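Local coordinates for putative dehydratase (Salmonella enterica subsp. enterica serovar Enteritidis, PDB 3TW9), which dehydrates D-gluconate to 2-dehydro-3-deoxy-D-gluconate with low activity, as a magnesium-dependent member of the mandelate racemase/muconate lactonizing enzyme family, at residues L285-L288 with R289-S292; E394-G398 with Y399-N403; A432-P435 with D436-S440. All blocks are in the same frame, centred on the assembly; numbering follows the deposited sequence. Where two conformers were deposited one is given.

Contact 1 of 3, residues L285-L288 with R289-S292; sequences LKML and RQQS
R289 lays the root of its side chain against the turn before it: CG passes 3.2 Å from L285 O, and CD rests 3.9 Å from CD2 of L288. Its chain sets off beside its own backbone N (chi1 -57°) and bends again at chi2 and chi3, which carries the guanidinium clear of the helix to a salt bridge with D318 and a bond to the carbonyl of R315. The helix is weakly bonded here. R289 N still reaches back four residues to L285 O at 2.9 Å, but Q290 N bonds M287 O, and the longer reach of Q290 N to K286 O is weak. L288 O takes two donors: S292 N, 3.0 Å away and almost in line with the carbonyl, and Q291 N, which comes from above the carbonyl plane. Helix 285-291 is the crossover of a beta-alpha-beta unit in the enolase-type barrel, between strands 272-274 and 296-298. L288 packs on I259 of helix 255-265 and I296 of strand 296-298. On the outer side the contacts are thinner. The extended chain of M287 brings CE to 3.6 Å from Q291 NE2, while Q291 OE1 is bonded to K263. K286 CE and Q290 NE2 are 4.0 Å apart, a loose touch between two exposed side chains. S292 OG, just past the last turn, bonds to E266 and T294 N.

Contact 2 of 3, residues E394-G398 with Y399-N403; sequences EIDHG and YAYLN
D396 O is gripped by Y399 N at 3.2 Å, from above the carbonyl plane, and by a water that donates to it at 2.8 Å. In return D396 N donates to Y399 O, 2.9 Å away and almost straight (176°). The same water lies in the plane of the Y401 ring at a short 2.5 Å from Y401 OH, linking phenol and turn carbonyl. Y401 is also met at its ring edge by D396, whose CB stands 3.8 Å from CE2; carboxylate and ring are turned 42° apart. With CG anti to the backbone N, chi1 165° swings the D396 carboxylate off the ring plane, OD2 3.9 Å from CE2. The chain makes a tight beta hairpin: D396 to Y399 form a type I' turn, with H397 and G398 both at positive phi. Farther from the turn, Y401 N donates to E394 O at 2.8 Å in the carbonyl plane, and E394 N returns a bond to Y401 O. The Y399 ring has G398 O over one face. On the other side of the sheet, CD1 of I395 lies 3.9 Å from CB of A400; this apolar pair seats the hairpin on L149 of strand 147-152, while the D396 and Y401 face, which meets water, probably lies toward solvent.

Contact 3 of 3, residues A432-P435 with D436-S440; sequences ARTP and DGTAS
T434 and D436 stand side by side at the tight end of this hairpin, with OG1 of T434 3.0 Å from OD1 of D436. That same OD1 takes T438 OG1 at 2.6 Å and, in an Asx turn, T438 N at 3.1 Å, both from one face of the carboxylate. The D436 CG sits between its backbone N and carbonyl carbon (chi1 69°), which folds the carboxylate back over the turn. In the backbone, G437 N closes the type I turn on T434 O, and T434 N binds T438 O at 3.0 Å in the carbonyl plane. R433 is firmly held too: it stands out from the face it shares with A439 and leans across to the returning chain, where NH1 donates to G437 O at 2.9 Å, 21° out of the guanidinium plane. The looser side is exposed A439 and the open end, where S440 N binds A432 O at 2.8 Å and a water accepts from A432 N and lies 2.6 Å from S440 O. Strand 432-433 is the middle of three short strands, antiparallel to 439-440 and parallel to 217-218; R433 makes backbone bonds to I217 of that strand and to F219 just beyond it. R433 NE binds P215 O, and P435 packs on K207 and D220.

How the contacts relate
All three are local contacts within continuous chain, but one runs along a helix to its end and two turn hairpins. Contact 1 belongs to a barrel helix, with buried leucines on one side and exposed amides on the other. Contact 2 is a partly buried hairpin joined to the barrel sheet through strand 147-152, and contact 3 is a surface hairpin near the C-terminus. The hairpins close differently: a type I' turn with water and tyrosine, against a type I turn tied by an aspartate. In contact 1 the side chains make no polar bonds between the segments, their ends going to D318, K263 and E266, whereas contact 3 has side-chain bonds of its own. Centres of contacts 2 and 3 are about 41 Å apart.

Contact 1 of 3, residues L285-L288 with R289-S292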
loop_
_atom_site.group_PDB
_atom_site.type_symbol
_atom_site.label_atom_id
_atom_site.label_comp_id
_atom_site.label_asym_id
_atom_site.label_seq_id
_atom_site.Cartn_x
_atom_site.Cartn_y
_atom_site.Cartn_z
ATOM N N LEU C 285 4.397 5.083 24.216
ATOM C CA LEU C 285 5.062 3.940 23.609
ATOM C C LEU C 285 6.535 4.190 23.297
ATOM O O LEU C 285 7.308 3.239 23.308
ATOM C CB LEU C 285 4.294 3.401 22.387
ATOM C CG LEU C 285 2.970 2.703 22.805
ATOM C CD1 LEU C 285 2.052 2.466 21.583
ATOM C CD2 LEU C 285 3.369 1.398 23.481
ATOM N N LYS C 286 6.933 5.454 23.078
ATOM C CA LYS C 286 8.368 5.755 22.875
ATOM C C LYS C 286 9.185 5.302 24.087
ATOM O O LYS C 286 10.202 4.592 23.946
ATOM C CB LYS C 286 8.560 7.253 22.561
ATOM C CG LYS C 286 10.028 7.703 22.469
ATOM C CD LYS C 286 10.098 9.215 22.250
ATOM C CE LYS C 286 11.507 9.744 22.346
ATOM N NZ LYS C 286 12.169 9.631 21.029
ATOM N N MET C 287 8.721 5.650 25.289
ATOM C CA MET C 287 9.407 5.239 26.507
ATOM C C MET C 287 9.395 3.715 26.634
ATOM O O MET C 287 10.418 3.116 26.953
ATOM C CB MET C 287 8.738 5.850 27.744
ATOM C CG MET C 287 9.353 5.393 29.026
ATOM S SD MET C 287 8.488 6.038 30.472
ATOM C CE MET C 287 9.412 5.228 31.795
ATOM N N LEU C 288 8.227 3.101 26.427
ATOM C CA LEU C 288 8.137 1.635 26.455
ATOM C C LEU C 288 9.227 0.999 25.583
ATOM O O LEU C 288 9.898 0.032 25.996
ATOM C CB LEU C 288 6.734 1.130 26.024
ATOM C CG LEU C 288 6.493 -0.387 26.259
ATOM C CD1 LEU C 288 5.023 -0.651 26.582
ATOM C CD2 LEU C 288 6.919 -1.291 25.067
ATOM N N ARG C 289 9.418 1.542 24.387
ATOM C CA ARG C 289 10.330 0.917 23.399
ATOM C C ARG C 289 11.828 1.221 23.588
ATOM O O ARG C 289 12.682 0.611 22.934
ATOM C CB ARG C 289 9.857 1.225 21.969
ATOM C CG ARG C 289 8.435 0.770 21.678
ATOM C CD ARG C 289 8.357 -0.723 21.463
ATOM N NE ARG C 289 8.598 -1.056 20.078
ATOM C CZ ARG C 289 8.332 -2.254 19.552
ATOM N NH1 ARG C 289 7.941 -3.242 20.331
ATOM N NH2 ARG C 289 8.514 -2.469 18.249
ATOM N N GLN C 290 12.133 2.150 24.499
ATOM C CA GLN C 290 13.499 2.372 24.983
ATOM C C GLN C 290 13.937 1.291 25.971
ATOM O O GLN C 290 15.133 1.139 26.235
ATOM C CB GLN C 290 13.604 3.718 25.682
ATOM C CG GLN C 290 13.484 4.888 24.743
ATOM C CD GLN C 290 13.355 6.246 25.467
ATOM O OE1 GLN C 290 13.014 6.339 26.668
ATOM N NE2 GLN C 290 13.611 7.308 24.723
ATOM N N GLN C 291 12.972 0.562 26.518
ATOM C CA GLN C 291 13.247 -0.331 27.628
ATOM C C GLN C 291 12.917 -1.808 27.404
ATOM O O GLN C 291 13.648 -2.657 27.889
ATOM C CB GLN C 291 12.554 0.159 28.888
ATOM C CG GLN C 291 13.049 1.523 29.331
ATOM C CD GLN C 291 12.561 1.905 30.707
ATOM O OE1 GLN C 291 12.378 1.040 31.575
ATOM N NE2 GLN C 291 12.324 3.215 30.914
ATOM N N SER C 292 11.806 -2.111 26.729
ATOM C CA SER C 292 11.359 -3.505 26.597
ATOM C C SER C 292 11.419 -4.066 25.176
ATOM O O SER C 292 11.231 -3.348 24.192
ATOM C CB SER C 292 9.940 -3.696 27.179
ATOM O OG SER C 292 9.542 -5.086 27.136
#

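Contact 2 of 3, residues E394-G398 with Y399-N403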
loop_
_atom_site.group_PDB
_atom_site.type_symbol
_atom_site.label_atom_id
_atom_site.label_comp_id
_atom_site.label_asym_id
_atom_site.label_seq_id
_atom_site.Cartn_x
_atom_site.Cartn_y
_atom_site.Cartn_z
ATOM N N GLU C 394 -13.104 -22.635 6.557
ATOM C CA GLU C 394 -12.781 -23.923 7.159
ATOM C C GLU C 394 -11.751 -23.740 8.278
ATOM O O GLU C 394 -10.688 -23.194 8.029
ATOM C CB GLU C 394 -12.223 -24.832 6.059
ATOM C CG GLU C 394 -12.579 -26.271 6.181
ATOM C CD GLU C 394 -14.038 -26.509 6.560
ATOM O OE1 GLU C 394 -14.951 -25.991 5.874
ATOM O OE2 GLU C 394 -14.269 -27.234 7.550
ATOM N N ILE C 395 -12.079 -24.199 9.490
ATOM C CA ILE C 395 -11.157 -24.161 10.633
ATOM C C ILE C 395 -10.669 -25.580 10.905
ATOM O O ILE C 395 -11.446 -26.458 11.299
ATOM C CB ILE C 395 -11.811 -23.573 11.915
ATOM C CG1 ILE C 395 -12.519 -22.235 11.629
ATOM C CG2 ILE C 395 -10.795 -23.474 13.077
ATOM C CD1 ILE C 395 -11.599 -21.061 11.244
ATOM N N ASP C 396 -9.378 -25.792 10.695
ATOM C CA ASP C 396 -8.798 -27.125 10.761
ATOM C C ASP C 396 -7.456 -27.048 11.460
ATOM O O ASP C 396 -6.464 -26.640 10.875
ATOM C CB ASP C 396 -8.713 -27.721 9.338
ATOM C CG ASP C 396 -7.791 -28.944 9.244
ATOM O OD1 ASP C 396 -7.434 -29.513 10.292
ATOM O OD2 ASP C 396 -7.406 -29.318 8.107
ATOM N N HIS C 397 -7.454 -27.498 12.718
ATOM C CA HIS C 397 -6.243 -27.627 13.541
ATOM C C HIS C 397 -5.358 -26.392 13.538
ATOM O O HIS C 397 -4.192 -26.438 13.146
ATOM C CB HIS C 397 -5.480 -28.896 13.173
ATOM C CG HIS C 397 -6.231 -30.144 13.540
ATOM N ND1 HIS C 397 -5.876 -30.941 14.608
ATOM C CD2 HIS C 397 -7.355 -30.691 13.023
ATOM C CE1 HIS C 397 -6.737 -31.940 14.716
ATOM N NE2 HIS C 397 -7.650 -31.805 13.772
ATOM N N GLY C 398 -5.955 -25.281 13.954
ATOM C CA GLY C 398 -5.233 -24.029 14.119
ATOM C C GLY C 398 -4.942 -23.251 12.854
ATOM O O GLY C 398 -4.218 -22.244 12.892
ATOM N N TYR C 399 -5.467 -23.712 11.731
ATOM C CA TYR C 399 -5.383 -22.945 10.484
ATOM C C TYR C 399 -6.742 -22.709 9.907
ATOM O O TYR C 399 -7.609 -23.581 9.974
ATOM C CB TYR C 399 -4.502 -23.644 9.410
ATOM C CG TYR C 399 -3.020 -23.618 9.672
ATOM C CD1 TYR C 399 -2.244 -22.520 9.308
ATOM C CD2 TYR C 399 -2.382 -24.695 10.312
ATOM C CE1 TYR C 399 -0.857 -22.491 9.562
ATOM C CE2 TYR C 399 -1.008 -24.676 10.566
ATOM C CZ TYR C 399 -0.256 -23.561 10.181
ATOM O OH TYR C 399 1.081 -23.504 10.414
ATOM N N ALA C 400 -6.931 -21.533 9.308
ATOM C CA ALA C 400 -8.129 -21.266 8.536
ATOM C C ALA C 400 -7.856 -21.402 7.043
ATOM O O ALA C 400 -6.803 -20.962 6.532
ATOM C CB ALA C 400 -8.698 -19.884 8.846
ATOM N N TYR C 401 -8.828 -21.997 6.349
ATOM C CA TYR C 401 -8.742 -22.209 4.900
ATOM C C TYR C 401 -9.959 -21.573 4.241
ATOM O O TYR C 401 -11.095 -22.016 4.446
ATOM C CB TYR C 401 -8.625 -23.716 4.542
ATOM C CG TYR C 401 -7.456 -24.417 5.202
ATOM C CD1 TYR C 401 -6.210 -24.454 4.587
ATOM C CD2 TYR C 401 -7.589 -25.017 6.461
ATOM C CE1 TYR C 401 -5.120 -25.067 5.198
ATOM C CE2 TYR C 401 -6.512 -25.633 7.075
ATOM C CZ TYR C 401 -5.281 -25.659 6.437
ATOM O OH TYR C 401 -4.207 -26.258 7.040
ATOM N N LEU C 402 -9.723 -20.506 3.484
ATOM C CA LEU C 402 -10.786 -19.849 2.748
ATOM C C LEU C 402 -11.211 -20.716 1.578
ATOM O O LEU C 402 -10.358 -21.330 0.936
ATOM C CB LEU C 402 -10.298 -18.510 2.187
ATOM C CG LEU C 402 -10.158 -17.315 3.126
ATOM C CD1 LEU C 402 -9.582 -16.135 2.330
ATOM C CD2 LEU C 402 -11.474 -16.932 3.792
ATOM N N ASN C 403 -12.516 -20.739 1.283
ATOM C CA ASN C 403 -12.970 -21.307 0.008
ATOM C C ASN C 403 -12.422 -20.446 -1.118
ATOM O O ASN C 403 -12.016 -19.299 -0.877
ATOM C CB ASN C 403 -14.504 -21.494 -0.052
ATOM C CG ASN C 403 -15.287 -20.168 -0.134
ATOM O OD1 ASN C 403 -15.063 -19.357 -1.024
ATOM N ND2 ASN C 403 -16.233 -19.973 0.788
HETATM O O HOH W 1 -4.423 -27.529 9.148
#

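Contact 3 of 3, residues A432-P435 with D436-S440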
loop_
_atom_site.group_PDB
_atom_site.type_symbol
_atom_site.label_atom_id
_atom_site.label_comp_id
_atom_site.label_asym_id
_atom_site.label_seq_id
_atom_site.Cartn_x
_atom_site.Cartn_y
_atom_site.Cartn_z
ATOM N N ALA C 432 -16.330 0.258 33.661
ATOM C CA ALA C 432 -15.234 -0.293 34.443
ATOM C C ALA C 432 -14.843 0.733 35.469
ATOM O O ALA C 432 -14.776 1.922 35.158
ATOM C CB ALA C 432 -14.064 -0.612 33.535
ATOM N N ARG C 433 -14.639 0.297 36.709
ATOM C CA ARG C 433 -14.207 1.210 37.774
ATOM C C ARG C 433 -13.040 0.630 38.578
ATOM O O ARG C 433 -12.989 -0.563 38.840
ATOM C CB ARG C 433 -15.381 1.608 38.693
ATOM C CG ARG C 433 -16.442 2.467 38.003
ATOM C CD ARG C 433 -17.511 2.995 38.978
ATOM N NE ARG C 433 -18.597 3.697 38.277
ATOM C CZ ARG C 433 -18.556 4.972 37.889
ATOM N NH1 ARG C 433 -17.484 5.740 38.113
ATOM N NH2 ARG C 433 -19.603 5.496 37.267
ATOM N N THR C 434 -12.096 1.481 38.983
ATOM C CA THR C 434 -10.993 1.051 39.841
ATOM C C THR C 434 -11.494 0.998 41.291
ATOM O O THR C 434 -12.628 1.434 41.540
ATOM C CB THR C 434 -9.775 2.012 39.713
ATOM O OG1 THR C 434 -10.161 3.346 40.033
ATOM C CG2 THR C 434 -9.221 1.975 38.275
ATOM N N PRO C 435 -10.694 0.466 42.235
ATOM C CA PRO C 435 -11.238 0.300 43.588
ATOM C C PRO C 435 -11.880 1.518 44.246
ATOM O O PRO C 435 -12.902 1.347 44.936
ATOM C CB PRO C 435 -10.033 -0.201 44.375
ATOM C CG PRO C 435 -9.363 -1.084 43.366
ATOM C CD PRO C 435 -9.377 -0.211 42.141
ATOM N N ASP C 436 -11.361 2.727 43.987
ATOM C CA ASP C 436 -11.950 3.917 44.614
ATOM C C ASP C 436 -13.236 4.418 43.918
ATOM O O ASP C 436 -13.861 5.370 44.384
ATOM C CB ASP C 436 -10.907 5.034 44.775
ATOM C CG ASP C 436 -10.467 5.635 43.435
ATOM O OD1 ASP C 436 -10.871 5.127 42.352
ATOM O OD2 ASP C 436 -9.706 6.634 43.471
ATOM N N GLY C 437 -13.623 3.774 42.816
ATOM C CA GLY C 437 -14.817 4.176 42.081
ATOM C C GLY C 437 -14.577 5.014 40.843
ATOM O O GLY C 437 -15.540 5.471 40.211
ATOM N N THR C 438 -13.294 5.231 40.488
ATOM C CA THR C 438 -12.953 6.021 39.284
ATOM C C THR C 438 -13.359 5.272 38.024
ATOM O O THR C 438 -13.002 4.099 37.854
ATOM C CB THR C 438 -11.431 6.301 39.158
ATOM O OG1 THR C 438 -10.926 6.832 40.392
ATOM C CG2 THR C 438 -11.137 7.275 38.013
ATOM N N ALA C 439 -14.086 5.962 37.146
ATOM C CA ALA C 439 -14.473 5.442 35.833
ATOM C C ALA C 439 -13.229 5.263 34.988
ATOM O O ALA C 439 -12.483 6.224 34.737
ATOM C CB ALA C 439 -15.445 6.381 35.137
ATOM N N SER C 440 -13.026 4.048 34.503
ATOM C CA SER C 440 -11.778 3.714 33.815
ATOM C C SER C 440 -11.986 3.268 32.371
ATOM O O SER C 440 -13.080 2.847 31.981
ATOM C CB SER C 440 -11.001 2.656 34.600
ATOM O OG SER C 440 -11.646 1.391 34.562
HETATM O O HOH W 2 -15.665 2.965 32.412
#